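Local coordinates for hypothetical protein Atu0636 (Agrobacterium tumefaciens, PDB 2OZV), which is predicted to be an O-methyltransferase, probably transferring a methyl group from S-adenosylmethionine to a substrate that has not been identified, at residues A50-L58 and N85-E93; V161-P172 and A202-K211. All blocks are in the same frame, centred on the assembly; numbering follows the deposited sequence. Where two conformers were deposited one is given.

Contact 1 (A50-L58 and N85-E93); sequences AGMAVAARL and NAAFSARIE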
ATOM      1  N   ALA B  50      11.623  -2.138  21.180  1.00 45.68           N
ATOM      2  CA  ALA B  50      10.163  -2.330  20.920  1.00 45.70           C
ATOM      3  C   ALA B  50       9.571  -3.224  22.026  1.00 46.52           C
ATOM      4  O   ALA B  50       8.564  -2.891  22.676  1.00 44.44           O
ATOM      5  CB  ALA B  50       9.905  -2.942  19.552  1.00 46.66           C
ATOM      6  N   GLY B  51      10.202  -4.384  22.235  1.00 46.65           N
ATOM      7  CA  GLY B  51       9.733  -5.292  23.314  1.00 48.04           C
ATOM      8  C   GLY B  51       9.712  -4.615  24.673  1.00 48.54           C
ATOM      9  O   GLY B  51       8.798  -4.840  25.491  1.00 47.72           O
HETATM   10  N   MSE B  52      10.718  -3.782  24.966  1.00 50.13           N
HETATM   11  CA  MSE B  52      10.731  -3.046  26.223  1.00 52.62           C
HETATM   12  C   MSE B  52       9.567  -2.070  26.320  1.00 49.70           C
HETATM   13  O   MSE B  52       8.965  -1.941  27.379  1.00 49.65           O
HETATM   14  CB  MSE B  52      12.071  -2.330  26.443  1.00 52.55           C
HETATM   15  CG  MSE B  52      13.186  -3.337  26.555  1.00 54.65           C
HETATM   16 SE   MSE B  52      14.932  -2.469  26.865  1.00 66.19          SE
HETATM   17  CE  MSE B  52      16.017  -3.937  26.109  1.00 59.28           C
ATOM     18  N   ALA B  53       9.261  -1.379  25.221  1.00 47.89           N
ATOM     19  CA  ALA B  53       8.145  -0.433  25.212  1.00 47.11           C
ATOM     20  C   ALA B  53       6.804  -1.155  25.414  1.00 46.39           C
ATOM     21  O   ALA B  53       5.907  -0.618  26.087  1.00 47.08           O
ATOM     22  CB  ALA B  53       8.128   0.396  23.941  1.00 47.06           C
ATOM     23  N   VAL B  54       6.667  -2.353  24.846  1.00 44.95           N
ATOM     24  CA  VAL B  54       5.470  -3.170  25.082  1.00 45.20           C
ATOM     25  C   VAL B  54       5.381  -3.517  26.593  1.00 45.48           C
ATOM     26  O   VAL B  54       4.352  -3.295  27.233  1.00 45.87           O
ATOM     27  CB  VAL B  54       5.496  -4.485  24.281  1.00 45.79           C
ATOM     28  CG1 VAL B  54       4.284  -5.338  24.678  1.00 46.83           C
ATOM     29  CG2 VAL B  54       5.470  -4.216  22.767  1.00 46.69           C
ATOM     30  N   ALA B  55       6.478  -4.021  27.161  1.00 45.13           N
ATOM     31  CA  ALA B  55       6.467  -4.434  28.587  1.00 45.74           C
ATOM     32  C   ALA B  55       6.194  -3.266  29.530  1.00 46.05           C
ATOM     33  O   ALA B  55       5.513  -3.421  30.557  1.00 46.60           O
ATOM     34  CB  ALA B  55       7.790  -5.134  28.955  1.00 46.10           C
ATOM     35  N   ALA B  56       6.724  -2.089  29.188  1.00 45.90           N
ATOM     36  CA  ALA B  56       6.538  -0.896  30.016  1.00 46.79           C
ATOM     37  C   ALA B  56       5.055  -0.524  30.114  1.00 46.71           C
ATOM     38  O   ALA B  56       4.588  -0.115  31.178  1.00 47.56           O
ATOM     39  CB  ALA B  56       7.360   0.280  29.474  1.00 47.09           C
ATOM     40  N   ARG B  57       4.328  -0.676  29.006  1.00 46.04           N
ATOM     41  CA  ARG B  57       2.911  -0.303  28.932  1.00 46.36           C
ATOM     42  C   ARG B  57       1.971  -1.416  29.448  1.00 46.50           C
ATOM     43  O   ARG B  57       0.958  -1.146  30.106  1.00 46.78           O
ATOM     44  CB  ARG B  57       2.552   0.048  27.478  1.00 46.30           C
ATOM     45  CG  ARG B  57       1.083   0.467  27.292  1.00 45.68           C
ATOM     46  CD  ARG B  57       0.799   0.995  25.881  1.00 46.51           C
ATOM     47  NE  ARG B  57       1.315   0.079  24.859  1.00 45.68           N
ATOM     48  CZ  ARG B  57       0.668  -0.982  24.374  1.00 45.51           C
ATOM     49  NH1 ARG B  57      -0.562  -1.266  24.810  1.00 46.06           N
ATOM     50  NH2 ARG B  57       1.254  -1.756  23.461  1.00 45.67           N
ATOM     51  N   LEU B  58       2.329  -2.661  29.164  1.00 46.09           N
ATOM     52  CA  LEU B  58       1.479  -3.805  29.448  1.00 46.59           C
ATOM     53  C   LEU B  58       2.034  -4.643  30.598  1.00 46.61           C
ATOM     54  O   LEU B  58       2.924  -5.486  30.400  1.00 45.75           O
ATOM     55  CB  LEU B  58       1.309  -4.661  28.198  1.00 46.50           C
ATOM     56  CG  LEU B  58       0.520  -4.023  27.058  1.00 47.42           C
ATOM     57  CD1 LEU B  58       0.462  -5.018  25.896  1.00 48.90           C
ATOM     58  CD2 LEU B  58      -0.916  -3.599  27.507  1.00 46.43           C
ATOM     59  N   ASN B  85      14.732   1.074  33.372  1.00 56.71           N
ATOM     60  CA  ASN B  85      14.022  -0.118  32.852  1.00 55.40           C
ATOM     61  C   ASN B  85      13.663  -1.125  33.944  1.00 54.27           C
ATOM     62  O   ASN B  85      13.029  -2.142  33.671  1.00 52.78           O
ATOM     63  CB  ASN B  85      14.858  -0.830  31.799  1.00 55.07           C
ATOM     64  CG  ASN B  85      15.159   0.036  30.607  1.00 57.27           C
ATOM     65  OD1 ASN B  85      14.327   0.834  30.166  1.00 59.50           O
ATOM     66  ND2 ASN B  85      16.348  -0.135  30.050  1.00 59.22           N
ATOM     67  N   ALA B  86      14.061  -0.837  35.176  1.00 53.38           N
ATOM     68  CA  ALA B  86      13.929  -1.796  36.272  1.00 53.08           C
ATOM     69  C   ALA B  86      12.490  -2.171  36.620  1.00 53.07           C
ATOM     70  O   ALA B  86      12.247  -3.256  37.144  1.00 52.92           O
ATOM     71  CB  ALA B  86      14.684  -1.303  37.530  1.00 53.35           C
ATOM     72  N   ALA B  87      11.541  -1.279  36.347  1.00 52.67           N
ATOM     73  CA  ALA B  87      10.143  -1.563  36.675  1.00 52.71           C
ATOM     74  C   ALA B  87       9.559  -2.764  35.890  1.00 51.95           C
ATOM     75  O   ALA B  87       8.658  -3.451  36.387  1.00 52.85           O
ATOM     76  CB  ALA B  87       9.281  -0.332  36.464  1.00 52.80           C
ATOM     77  N   PHE B  88      10.081  -3.034  34.691  1.00 50.09           N
ATOM     78  CA  PHE B  88       9.498  -4.080  33.829  1.00 48.93           C
ATOM     79  C   PHE B  88      10.519  -5.114  33.341  1.00 47.52           C
ATOM     80  O   PHE B  88      10.151  -6.082  32.696  1.00 47.54           O
ATOM     81  CB  PHE B  88       8.811  -3.447  32.621  1.00 48.34           C
ATOM     82  CG  PHE B  88       9.740  -2.620  31.772  1.00 49.23           C
ATOM     83  CD1 PHE B  88      10.602  -3.235  30.871  1.00 48.49           C
ATOM     84  CD2 PHE B  88       9.789  -1.235  31.923  1.00 50.01           C
ATOM     85  CE1 PHE B  88      11.512  -2.474  30.104  1.00 48.94           C
ATOM     86  CE2 PHE B  88      10.680  -0.461  31.172  1.00 52.45           C
ATOM     87  CZ  PHE B  88      11.533  -1.090  30.246  1.00 49.96           C
ATOM     88  N   SER B  89      11.797  -4.880  33.612  1.00 47.48           N
ATOM     89  CA  SER B  89      12.867  -5.722  33.067  1.00 47.61           C
ATOM     90  C   SER B  89      12.764  -7.202  33.455  1.00 46.96           C
ATOM     91  O   SER B  89      13.198  -8.064  32.706  1.00 46.28           O
ATOM     92  CB  SER B  89      14.243  -5.154  33.443  1.00 47.33           C
ATOM     93  OG  SER B  89      14.494  -5.286  34.825  1.00 49.76           O
ATOM     94  N   ALA B  90      12.157  -7.488  34.608  1.00 45.84           N
ATOM     95  CA  ALA B  90      11.998  -8.873  35.067  1.00 45.61           C
ATOM     96  C   ALA B  90      11.154  -9.681  34.096  1.00 45.72           C
ATOM     97  O   ALA B  90      11.256 -10.906  34.055  1.00 45.58           O
ATOM     98  CB  ALA B  90      11.371  -8.913  36.448  1.00 46.01           C
ATOM     99  N   ARG B  91      10.314  -8.990  33.329  1.00 45.13           N
ATOM    100  CA  ARG B  91       9.403  -9.644  32.397  1.00 45.42           C
ATOM    101  C   ARG B  91       9.972  -9.759  30.985  1.00 46.17           C
ATOM    102  O   ARG B  91       9.252 -10.118  30.043  1.00 46.59           O
ATOM    103  CB  ARG B  91       8.060  -8.917  32.388  1.00 45.04           C
ATOM    104  CG  ARG B  91       7.354  -9.029  33.723  1.00 44.97           C
ATOM    105  CD  ARG B  91       6.002  -8.401  33.652  1.00 46.29           C
ATOM    106  NE  ARG B  91       6.034  -6.944  33.780  1.00 45.59           N
ATOM    107  CZ  ARG B  91       5.709  -6.101  32.805  1.00 46.04           C
ATOM    108  NH1 ARG B  91       5.349  -6.553  31.599  1.00 46.05           N
ATOM    109  NH2 ARG B  91       5.721  -4.798  33.061  1.00 46.71           N
ATOM    110  N   ILE B  92      11.264  -9.465  30.833  1.00 46.24           N
ATOM    111  CA  ILE B  92      11.902  -9.499  29.524  1.00 47.40           C
ATOM    112  C   ILE B  92      13.053 -10.494  29.551  1.00 47.50           C
ATOM    113  O   ILE B  92      13.997 -10.361  30.337  1.00 47.65           O
ATOM    114  CB  ILE B  92      12.391  -8.112  29.060  1.00 47.85           C
ATOM    115  CG1 ILE B  92      11.170  -7.162  28.971  1.00 49.54           C
ATOM    116  CG2 ILE B  92      13.073  -8.251  27.687  1.00 49.39           C
ATOM    117  CD1 ILE B  92      11.461  -5.767  28.553  1.00 53.91           C
ATOM    118  N   GLU B  93      12.959 -11.491  28.692  1.00 46.21           N
ATOM    119  CA  GLU B  93      14.009 -12.506  28.626  1.00 47.97           C
ATOM    120  C   GLU B  93      14.725 -12.317  27.308  1.00 46.41           C
ATOM    121  O   GLU B  93      14.062 -12.201  26.298  1.00 46.99           O
ATOM    122  CB  GLU B  93      13.361 -13.881  28.635  1.00 48.32           C
ATOM    123  CG  GLU B  93      14.357 -15.023  28.706  1.00 52.13           C
ATOM    124  CD  GLU B  93      13.656 -16.395  28.655  1.00 50.96           C
ATOM    125  OE1 GLU B  93      12.421 -16.488  28.537  1.00 59.00           O
ATOM    126  OE2 GLU B  93      14.396 -17.389  28.735  1.00 60.88           O
TER

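Contact 2 (V161-P172 and A202-K211); sequences VSGGQLSLISRP and AVRMLVTAIK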
ATOM      1  N   VAL B 161       0.726 -18.933  18.321  1.00 46.11           N
ATOM      2  CA  VAL B 161      -0.495 -19.686  18.571  1.00 46.45           C
ATOM      3  C   VAL B 161      -1.498 -19.386  17.440  1.00 46.76           C
ATOM      4  O   VAL B 161      -1.420 -18.342  16.775  1.00 45.44           O
ATOM      5  CB  VAL B 161      -1.141 -19.365  19.955  1.00 46.96           C
ATOM      6  CG1 VAL B 161      -0.135 -19.561  21.098  1.00 46.00           C
ATOM      7  CG2 VAL B 161      -1.708 -17.944  19.974  1.00 45.10           C
ATOM      8  N   SER B 162      -2.422 -20.306  17.228  0.50 46.21           N
ATOM      9  CA  SER B 162      -3.491 -20.112  16.257  0.50 46.02           C
ATOM     10  C   SER B 162      -4.205 -18.778  16.527  0.50 45.81           C
ATOM     11  O   SER B 162      -4.513 -18.464  17.680  0.50 45.41           O
ATOM     12  CB  SER B 162      -4.470 -21.281  16.354  0.50 46.50           C
ATOM     13  OG  SER B 162      -5.444 -21.218  15.343  0.50 45.61           O
ATOM     14  N   GLY B 163      -4.423 -17.989  15.478  1.00 45.62           N
ATOM     15  CA  GLY B 163      -5.104 -16.699  15.614  1.00 45.89           C
ATOM     16  C   GLY B 163      -4.263 -15.575  16.226  1.00 45.48           C
ATOM     17  O   GLY B 163      -4.786 -14.496  16.480  1.00 46.15           O
ATOM     18  N   GLY B 164      -2.973 -15.817  16.493  1.00 43.94           N
ATOM     19  CA  GLY B 164      -2.116 -14.805  17.143  1.00 43.85           C
ATOM     20  C   GLY B 164      -1.794 -13.688  16.144  1.00 44.76           C
ATOM     21  O   GLY B 164      -2.048 -13.847  14.935  1.00 46.11           O
ATOM     22  N   GLN B 165      -1.237 -12.592  16.636  1.00 45.13           N
ATOM     23  CA  GLN B 165      -1.078 -11.399  15.827  1.00 45.65           C
ATOM     24  C   GLN B 165       0.373 -11.128  15.477  1.00 45.56           C
ATOM     25  O   GLN B 165       1.249 -11.054  16.371  1.00 45.61           O
ATOM     26  CB  GLN B 165      -1.645 -10.188  16.558  1.00 45.85           C
ATOM     27  CG  GLN B 165      -1.491  -8.876  15.771  1.00 45.87           C
ATOM     28  CD  GLN B 165      -2.045  -7.695  16.540  1.00 46.63           C
ATOM     29  OE1 GLN B 165      -3.120  -7.793  17.172  1.00 47.36           O
ATOM     30  NE2 GLN B 165      -1.314  -6.587  16.521  1.00 47.01           N
ATOM     31  N   LEU B 166       0.627 -10.962  14.178  1.00 44.75           N
ATOM     32  CA  LEU B 166       1.889 -10.451  13.675  1.00 45.22           C
ATOM     33  C   LEU B 166       1.813  -8.908  13.644  1.00 45.59           C
ATOM     34  O   LEU B 166       0.810  -8.339  13.161  1.00 45.13           O
ATOM     35  CB  LEU B 166       2.122 -10.966  12.248  1.00 45.10           C
ATOM     36  CG  LEU B 166       3.301 -10.315  11.504  1.00 44.52           C
ATOM     37  CD1 LEU B 166       4.655 -10.699  12.120  1.00 47.23           C
ATOM     38  CD2 LEU B 166       3.226 -10.750  10.023  1.00 47.25           C
ATOM     39  N   SER B 167       2.832  -8.241  14.182  1.00 44.56           N
ATOM     40  CA  SER B 167       2.951  -6.784  14.064  1.00 45.65           C
ATOM     41  C   SER B 167       4.315  -6.421  13.510  1.00 46.12           C
ATOM     42  O   SER B 167       5.344  -6.977  13.930  1.00 46.22           O
ATOM     43  CB  SER B 167       2.794  -6.060  15.417  1.00 45.65           C
ATOM     44  OG  SER B 167       1.527  -6.369  15.989  1.00 46.54           O
ATOM     45  N   LEU B 168       4.341  -5.471  12.573  1.00 46.03           N
ATOM     46  CA  LEU B 168       5.614  -5.049  12.038  1.00 46.25           C
ATOM     47  C   LEU B 168       5.631  -3.595  11.608  1.00 45.88           C
ATOM     48  O   LEU B 168       4.583  -2.973  11.365  1.00 45.35           O
ATOM     49  CB  LEU B 168       6.028  -5.959  10.885  1.00 47.87           C
ATOM     50  CG  LEU B 168       5.302  -5.909   9.570  1.00 48.54           C
ATOM     51  CD1 LEU B 168       5.803  -4.737   8.673  1.00 45.90           C
ATOM     52  CD2 LEU B 168       5.477  -7.258   8.812  1.00 49.76           C
ATOM     53  N   ILE B 169       6.841  -3.051  11.544  1.00 45.51           N
ATOM     54  CA  ILE B 169       7.046  -1.729  10.951  1.00 44.62           C
ATOM     55  C   ILE B 169       8.125  -1.870   9.888  1.00 45.42           C
ATOM     56  O   ILE B 169       9.108  -2.627  10.053  1.00 45.20           O
ATOM     57  CB  ILE B 169       7.369  -0.638  12.016  1.00 44.46           C
ATOM     58  CG1 ILE B 169       7.376   0.761  11.370  1.00 45.99           C
ATOM     59  CG2 ILE B 169       8.666  -0.985  12.774  1.00 44.42           C
ATOM     60  CD1 ILE B 169       7.493   1.908  12.354  1.00 46.50           C
ATOM     61  N   SER B 170       7.978  -1.118   8.788  1.00 44.69           N
ATOM     62  CA  SER B 170       8.926  -1.193   7.685  0.50 45.23           C
ATOM     63  C   SER B 170       8.857   0.098   6.877  1.00 45.03           C
ATOM     64  O   SER B 170       8.042   0.986   7.193  1.00 45.23           O
ATOM     65  CB  SER B 170       8.607  -2.388   6.780  0.50 45.89           C
ATOM     66  OG  SER B 170       7.414  -2.160   6.044  0.50 47.83           O
ATOM     67  N   ARG B 171       9.712   0.196   5.854  0.50 45.05           N
ATOM     68  CA  ARG B 171       9.596   1.209   4.809  0.50 45.62           C
ATOM     69  C   ARG B 171       8.352   0.869   3.983  0.50 45.03           C
ATOM     70  O   ARG B 171       7.992  -0.305   3.869  0.50 45.37           O
ATOM     71  CB  ARG B 171      10.819   1.205   3.867  0.50 44.93           C
ATOM     72  CG  ARG B 171      12.178   1.208   4.546  0.50 46.86           C
ATOM     73  CD  ARG B 171      13.303   1.345   3.507  0.50 48.63           C
ATOM     74  NE  ARG B 171      13.251   0.354   2.419  0.50 53.83           N
ATOM     75  CZ  ARG B 171      14.263   0.108   1.581  0.50 55.87           C
ATOM     76  NH1 ARG B 171      14.138  -0.798   0.614  0.50 56.29           N
ATOM     77  NH2 ARG B 171      15.406   0.772   1.702  0.50 55.40           N
ATOM     78  N   PRO B 172       7.684   1.884   3.401  1.00 44.34           N
ATOM     79  CA  PRO B 172       6.536   1.567   2.507  1.00 44.17           C
ATOM     80  C   PRO B 172       6.954   0.733   1.283  1.00 44.91           C
ATOM     81  O   PRO B 172       6.158  -0.085   0.785  1.00 44.60           O
ATOM     82  CB  PRO B 172       6.036   2.954   2.080  1.00 44.73           C
ATOM     83  CG  PRO B 172       6.441   3.847   3.280  1.00 44.50           C
ATOM     84  CD  PRO B 172       7.855   3.348   3.574  1.00 45.08           C
ATOM     85  N   ALA B 202       4.613   8.970   2.419  1.00 41.77           N
ATOM     86  CA  ALA B 202       4.819   8.066   3.572  1.00 41.26           C
ATOM     87  C   ALA B 202       6.314   7.761   3.789  1.00 41.86           C
ATOM     88  O   ALA B 202       7.072   7.618   2.803  1.00 41.41           O
ATOM     89  CB  ALA B 202       4.029   6.765   3.384  1.00 41.98           C
ATOM     90  N   VAL B 203       6.722   7.695   5.052  1.00 41.65           N
ATOM     91  CA  VAL B 203       8.101   7.344   5.426  1.00 42.33           C
ATOM     92  C   VAL B 203       8.201   5.979   6.103  1.00 43.59           C
ATOM     93  O   VAL B 203       9.265   5.351   6.075  1.00 43.07           O
ATOM     94  CB  VAL B 203       8.765   8.473   6.307  1.00 42.64           C
ATOM     95  CG1 VAL B 203       8.942   9.722   5.472  1.00 43.51           C
ATOM     96  CG2 VAL B 203       7.935   8.748   7.527  1.00 42.82           C
ATOM     97  N   ARG B 204       7.114   5.524   6.740  1.00 43.12           N
ATOM     98  CA  ARG B 204       7.068   4.214   7.371  1.00 44.10           C
ATOM     99  C   ARG B 204       5.705   3.581   7.122  1.00 43.98           C
ATOM    100  O   ARG B 204       4.768   4.242   6.631  1.00 43.36           O
ATOM    101  CB  ARG B 204       7.343   4.281   8.891  1.00 44.71           C
ATOM    102  CG  ARG B 204       8.776   4.694   9.260  1.00 46.59           C
ATOM    103  CD  ARG B 204       9.778   3.575   9.010  1.00 48.34           C
ATOM    104  NE  ARG B 204      11.117   3.961   9.469  1.00 48.04           N
ATOM    105  CZ  ARG B 204      11.982   4.710   8.783  1.00 48.14           C
ATOM    106  NH1 ARG B 204      11.696   5.202   7.577  1.00 50.38           N
ATOM    107  NH2 ARG B 204      13.189   4.987   9.324  1.00 50.92           N
HETATM  108  N   MSE B 205       5.596   2.321   7.491  1.00 44.97           N
HETATM  109  CA  MSE B 205       4.395   1.549   7.269  1.00 46.15           C
HETATM  110  C   MSE B 205       4.263   0.532   8.387  1.00 45.83           C
HETATM  111  O   MSE B 205       5.225  -0.214   8.643  1.00 45.88           O
HETATM  112  CB  MSE B 205       4.461   0.838   5.913  1.00 46.38           C
HETATM  113  CG  MSE B 205       3.206   0.091   5.626  1.00 48.50           C
HETATM  114 SE   MSE B 205       3.468  -0.720   3.826  1.00 56.44          SE
HETATM  115  CE  MSE B 205       4.818  -1.982   4.201  1.00 50.61           C
ATOM    116  N   LEU B 206       3.114   0.523   9.058  1.00 43.98           N
ATOM    117  CA  LEU B 206       2.784  -0.478  10.095  1.00 43.78           C
ATOM    118  C   LEU B 206       1.916  -1.543   9.430  1.00 45.42           C
ATOM    119  O   LEU B 206       1.009  -1.210   8.617  1.00 45.07           O
ATOM    120  CB  LEU B 206       1.959   0.163  11.224  1.00 42.76           C
ATOM    121  CG  LEU B 206       2.648   1.312  11.970  1.00 45.70           C
ATOM    122  CD1 LEU B 206       1.716   1.953  13.011  1.00 46.65           C
ATOM    123  CD2 LEU B 206       3.939   0.804  12.621  1.00 49.63           C
ATOM    124  N   VAL B 207       2.159  -2.814   9.764  1.00 45.21           N
ATOM    125  CA  VAL B 207       1.321  -3.877   9.258  1.00 45.47           C
ATOM    126  C   VAL B 207       0.977  -4.797  10.422  1.00 46.42           C
ATOM    127  O   VAL B 207       1.884  -5.155  11.213  1.00 46.61           O
ATOM    128  CB  VAL B 207       2.015  -4.691   8.159  1.00 46.26           C
ATOM    129  CG1 VAL B 207       1.053  -5.802   7.663  1.00 47.61           C
ATOM    130  CG2 VAL B 207       2.458  -3.782   6.993  1.00 46.82           C
ATOM    131  N   THR B 208      -0.305  -5.133  10.564  1.00 45.35           N
ATOM    132  CA  THR B 208      -0.703  -6.187  11.532  1.00 45.34           C
ATOM    133  C   THR B 208      -1.493  -7.259  10.780  1.00 45.43           C
ATOM    134  O   THR B 208      -2.104  -6.973   9.743  1.00 44.92           O
ATOM    135  CB  THR B 208      -1.555  -5.680  12.724  1.00 45.09           C
ATOM    136  OG1 THR B 208      -2.823  -5.199  12.265  1.00 45.42           O
ATOM    137  CG2 THR B 208      -0.800  -4.612  13.561  1.00 45.78           C
ATOM    138  N   ALA B 209      -1.438  -8.502  11.253  1.00 44.24           N
ATOM    139  CA  ALA B 209      -2.102  -9.600  10.549  1.00 44.91           C
ATOM    140  C   ALA B 209      -2.376 -10.696  11.575  1.00 45.19           C
ATOM    141  O   ALA B 209      -1.764 -10.706  12.659  1.00 45.54           O
ATOM    142  CB  ALA B 209      -1.232 -10.093   9.374  1.00 45.14           C
ATOM    143  N   ILE B 210      -3.304 -11.571  11.233  1.00 45.10           N
ATOM    144  CA  ILE B 210      -3.797 -12.583  12.149  1.00 45.10           C
ATOM    145  C   ILE B 210      -3.470 -13.950  11.546  1.00 45.63           C
ATOM    146  O   ILE B 210      -3.831 -14.223  10.392  1.00 45.69           O
ATOM    147  CB  ILE B 210      -5.315 -12.407  12.367  1.00 46.01           C
ATOM    148  CG1 ILE B 210      -5.582 -11.067  13.082  1.00 45.37           C
ATOM    149  CG2 ILE B 210      -5.899 -13.571  13.185  1.00 44.42           C
ATOM    150  CD1 ILE B 210      -4.937 -10.950  14.465  1.00 47.24           C
ATOM    151  N   LYS B 211      -2.778 -14.796  12.312  1.00 45.46           N
ATOM    152  CA  LYS B 211      -2.466 -16.146  11.836  1.00 46.25           C
ATOM    153  C   LYS B 211      -3.735 -16.911  11.498  1.00 47.40           C
ATOM    154  O   LYS B 211      -4.654 -17.026  12.318  1.00 46.45           O
ATOM    155  CB  LYS B 211      -1.624 -16.924  12.861  1.00 47.24           C
ATOM    156  CG  LYS B 211      -1.171 -18.303  12.337  1.00 45.78           C
ATOM    157  CD  LYS B 211      -0.373 -19.051  13.409  1.00 45.47           C
ATOM    158  CE  LYS B 211       0.123 -20.395  12.885  1.00 46.49           C
ATOM    159  NZ  LYS B 211       0.898 -21.139  13.930  1.00 46.50           N
TER

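Contact 1 (A50-L58 and N85-E93)
The Phe88 ring lies between polar backbone atoms on both of its faces. Met52 O and Ala56 N of helix 49-57 stand over one face, off centre, while Asn85 O sits 3.6 Å above the middle of the opposite face. Round the ring, Phe88 CE1 meets Met52 CB at 3.7 Å and Phe88 CD2 meets Ala56 CB at 3.8 Å. The methyl of Ala56 is small enough to let the flat ring come down on the helix backbone. The Arg91 guanidinium presents an edge to Ala55 O, which lies near its plane, and Phe88 O stands off centre over one of its faces. The main bond runs from Arg91 NH2 to Ala55 O (2.9 Å, 155° at the hydrogen). Arg91 NH1 adds weak bonds to Ala55 O and Leu58 O, and also donates to Ala61 O. The long chain, bent at chi3 (-80°), thus brings a positive group to carbonyls at the C-terminal end of the helix, where the partial negative charge of the helix C-terminus would probably favour a cation. Deeper in, the contact is apolar: Ile92 CD1 touches selenomethionine Met52 CG at 3.6 Å and Ala55 CB at 3.7 Å. Met52, Ala55 and Ile92 all pack on strand 61-67, and Met52 and Ile92 also reach Leu80 of helix 70-80. Helix 24-30 packs on another side of helix 49-57.

Contact 2 (V161-P172 and A202-K211)
Lys211 runs fully extended past the type II turn Val161-Gly164, its CD 3.6 Å from Val161 O, so that NZ makes hydrogen bonds to Ser157 O in the last turn of helix 148-159 and to Met160 O just past it. The turn leads into an antiparallel ladder that pairs strand 164-170 with strand 204-211, the one strand that runs against the others in the Rossmann-like methyltransferase sheet. Glycine suits position 163, where phi is positive (75°). Gly163 N bonds weakly to Lys211 O, whereas Lys211 N to Gly164 O is nearly straight (2.9 Å, 174°). Beyond it, Leu166 with Ala209, Leu168 with Val207 and Ser170 with Met205 are hydrogen-bonded pairs, each tied by two backbone bonds.

Their side chains share one face of the sheet. Leu168 and Val207 lie side by side, Leu168 CG 3.8 Å from Val207 CB; branched and apolar, they suit this buried face. On the other face, Leu206 CD2 fits against Ile169 CG1 at 3.7 Å. Threonine can serve two neighbours there: the methyl of Thr208 meets Gln165 NE2, which donates to Ser167 OG, while Thr208 OG1 turns to Arg249. At the far end Phe219 of the second subunit packs on Pro172 and Ala202, whose CG and CB atoms respectively meet at 3.8 Å.

The two contacts belong to opposite halves of one sheet. Contact 1 lies by strand 92-96, outermost within this chain; strands 61-67, 38-42 and 116-121 separate it from the strands of contact 2. The contact centres are 20 Å apart and their nearest atoms about 7 Å, without touching. Contact 1 lies on the helix whose other end follows a glycine-rich turn (Gly44, Gly46) that in related methyltransferases binds S-adenosylmethionine, and Asp42 holds Gly51 N. In contact 2, the Ile169-Pro172 end approaches the probable active-site motif: Ile169 packs on Asn122 and Arg204 on Tyr125, both in an Asn-Pro-Pro-Tyr sequence that in related enzymes lines the active site.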